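Local coordinates for SH2 domain-containing protein 3C (Homo sapiens, PDB 3T6G) that acts as an adapter in integrin-mediated adhesion and cell migration, its C-terminal Cdc25-homology domain held in a closed form that binds BCAR1 but cannot act as a canonical exchange factor, at residues A[82-87]-A[205-210]. The protein carries 2 engineered substitutions. Numbering follows the deposited sequence.
Sequences WGMELL and TFPHVL
The ring of Phe-206 receives Met-84 obliquely, in a Met-aromatic contact within the all-helical Cdc25-homology (Ras-GEF) domain. Met-84 SD lies 5.2 Å from the centroid of the Phe-206 ring, 45° off its normal, and the two side chains cross at about a right angle. The methyl does the touching, with Met-84 CE 4.0 Å from Phe-206 CE2. Phe-206 also stacks on Phe-146.

The puckered ring of Pro-207 meets the sulfur itself: Met-84 SD is 3.6 Å from Pro-207 CG and equally close to CD. Bends at chi2 (-54°) and chi3 (91°) fold the methionine chain so that its end reaches the loop before helix 210-215. Tyr-256 of helix 253-263 touches both Met-84 and Pro-207.

No hydrogen bond joins the segments; this is buried apolar packing between the short helix 83-86 and that loop. Leu-87, just past the helix, also rests on Leu-95 and Leu-99 of helix 93-115. Val-209, the N-cap residue of helix 210-215, divides its two methyls between partners: CG2 is 4.4 Å from Leu-87 CD2, while CG1 sits 4.0 Å from Met-84 SD.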
loop_
_atom_site.group_PDB
_atom_site.type_symbol
_atom_site.label_atom_id
_atom_site.label_comp_id
_atom_site.label_asym_id
_atom_site.label_seq_id
_atom_site.Cartn_x
_atom_site.Cartn_y
_atom_site.Cartn_z
ATOM N N TRP A 82 12.219 -4.981 -8.750
ATOM C CA TRP A 82 10.922 -5.387 -8.182
ATOM C C TRP A 82 9.959 -4.239 -7.874
ATOM O O TRP A 82 10.377 -3.144 -7.495
ATOM C CB TRP A 82 11.182 -6.167 -6.908
ATOM C CG TRP A 82 12.075 -7.333 -7.146
ATOM C CD1 TRP A 82 13.313 -7.556 -6.597
ATOM C CD2 TRP A 82 11.811 -8.446 -8.010
ATOM N NE1 TRP A 82 13.835 -8.739 -7.066
ATOM C CE2 TRP A 82 12.934 -9.308 -7.935
ATOM C CE3 TRP A 82 10.734 -8.801 -8.830
ATOM C CZ2 TRP A 82 13.012 -10.498 -8.652
ATOM C CZ3 TRP A 82 10.801 -10.000 -9.535
ATOM C CH2 TRP A 82 11.937 -10.832 -9.446
ATOM N N GLY A 83 8.668 -4.492 -8.044
ATOM C CA GLY A 83 7.642 -3.499 -7.744
ATOM C C GLY A 83 7.694 -3.050 -6.291
ATOM O O GLY A 83 7.294 -1.940 -5.959
ATOM N N MET A 84 8.197 -3.912 -5.416
ATOM C CA MET A 84 8.290 -3.554 -4.021
ATOM C C MET A 84 9.236 -2.393 -3.881
ATOM O O MET A 84 8.980 -1.470 -3.099
ATOM C CB MET A 84 8.759 -4.733 -3.161
ATOM C CG MET A 84 7.697 -5.824 -2.905
ATOM S SD MET A 84 6.131 -5.235 -2.193
ATOM C CE MET A 84 5.185 -4.916 -3.664
ATOM N N GLU A 85 10.336 -2.450 -4.630
ATOM C CA GLU A 85 11.320 -1.372 -4.651
ATOM C C GLU A 85 10.729 -0.163 -5.344
ATOM O O GLU A 85 10.830 0.960 -4.853
ATOM C CB GLU A 85 12.593 -1.815 -5.351
ATOM C CG GLU A 85 13.607 -0.717 -5.528
ATOM C CD GLU A 85 15.023 -1.266 -5.622
ATOM O OE1 GLU A 85 15.155 -2.511 -5.646
ATOM O OE2 GLU A 85 15.992 -0.466 -5.661
ATOM N N LEU A 86 10.050 -0.404 -6.454
ATOM C CA LEU A 86 9.487 0.690 -7.235
ATOM C C LEU A 86 8.560 1.585 -6.423
ATOM O O LEU A 86 8.513 2.791 -6.647
ATOM C CB LEU A 86 8.760 0.182 -8.490
ATOM C CG LEU A 86 8.198 1.351 -9.315
ATOM C CD1 LEU A 86 9.348 2.248 -9.783
ATOM C CD2 LEU A 86 7.355 0.929 -10.513
ATOM N N LEU A 87 7.810 1.013 -5.486
ATOM C CA LEU A 87 6.797 1.815 -4.788
ATOM C C LEU A 87 7.311 2.700 -3.637
ATOM O O LEU A 87 6.532 3.426 -3.024
ATOM C CB LEU A 87 5.573 0.977 -4.382
ATOM C CG LEU A 87 5.792 -0.368 -3.702
ATOM C CD1 LEU A 87 6.263 -0.153 -2.295
ATOM C CD2 LEU A 87 4.502 -1.145 -3.707
ATOM N N THR A 205 5.080 -13.076 0.954
ATOM C CA THR A 205 4.816 -13.230 -0.446
ATOM C C THR A 205 4.362 -11.880 -0.922
ATOM O O THR A 205 4.510 -11.523 -2.085
ATOM C CB THR A 205 3.655 -14.258 -0.583
ATOM O OG1 THR A 205 4.083 -15.426 -1.310
ATOM C CG2 THR A 205 2.429 -13.633 -1.206
ATOM N N PHE A 206 3.796 -11.117 -0.001
ATOM C CA PHE A 206 3.374 -9.761 -0.287
ATOM C C PHE A 206 3.241 -9.008 1.030
ATOM O O PHE A 206 2.233 -9.126 1.712
ATOM C CB PHE A 206 2.053 -9.783 -1.020
ATOM C CG PHE A 206 1.695 -8.482 -1.645
ATOM C CD1 PHE A 206 0.888 -8.444 -2.760
ATOM C CD2 PHE A 206 2.188 -7.302 -1.137
ATOM C CE1 PHE A 206 0.563 -7.257 -3.351
ATOM C CE2 PHE A 206 1.855 -6.103 -1.717
ATOM C CZ PHE A 206 1.036 -6.079 -2.817
ATOM N N PRO A 207 4.258 -8.207 1.375
ATOM C CA PRO A 207 4.418 -7.600 2.697
ATOM C C PRO A 207 3.373 -6.524 2.910
ATOM O O PRO A 207 2.648 -6.148 1.968
ATOM C CB PRO A 207 5.778 -6.935 2.589
ATOM C CG PRO A 207 5.786 -6.452 1.158
ATOM C CD PRO A 207 5.136 -7.568 0.377
ATOM N N HIS A 208 3.296 -6.021 4.136
ATOM C CA HIS A 208 2.336 -4.973 4.451
ATOM C C HIS A 208 2.894 -3.618 3.954
ATOM O O HIS A 208 3.864 -3.098 4.505
ATOM C CB HIS A 208 2.043 -4.985 5.967
ATOM C CG HIS A 208 0.904 -4.105 6.374
ATOM N ND1 HIS A 208 -0.254 -4.001 5.640
ATOM C CD2 HIS A 208 0.752 -3.275 7.438
ATOM C CE1 HIS A 208 -1.077 -3.147 6.231
ATOM N NE2 HIS A 208 -0.489 -2.695 7.324
ATOM N N VAL A 209 2.292 -3.060 2.909
ATOM C CA VAL A 209 2.788 -1.824 2.306
ATOM C C VAL A 209 1.698 -0.758 2.229
ATOM O O VAL A 209 1.930 0.320 1.683
ATOM C CB VAL A 209 3.347 -2.037 0.839
ATOM C CG1 VAL A 209 4.392 -3.130 0.780
ATOM C CG2 VAL A 209 2.227 -2.358 -0.143
ATOM N N LEU A 210 0.502 -1.041 2.744
ATOM C CA LEU A 210 -0.547 -0.012 2.707
ATOM C C LEU A 210 -0.273 1.235 3.567
ATOM O O LEU A 210 -0.550 2.353 3.148
ATOM C CB LEU A 210 -1.940 -0.575 2.979
ATOM C CG LEU A 210 -2.687 -0.462 1.658
ATOM C CD1 LEU A 210 -2.469 -1.726 0.850
ATOM C CD2 LEU A 210 -4.151 -0.178 1.860
#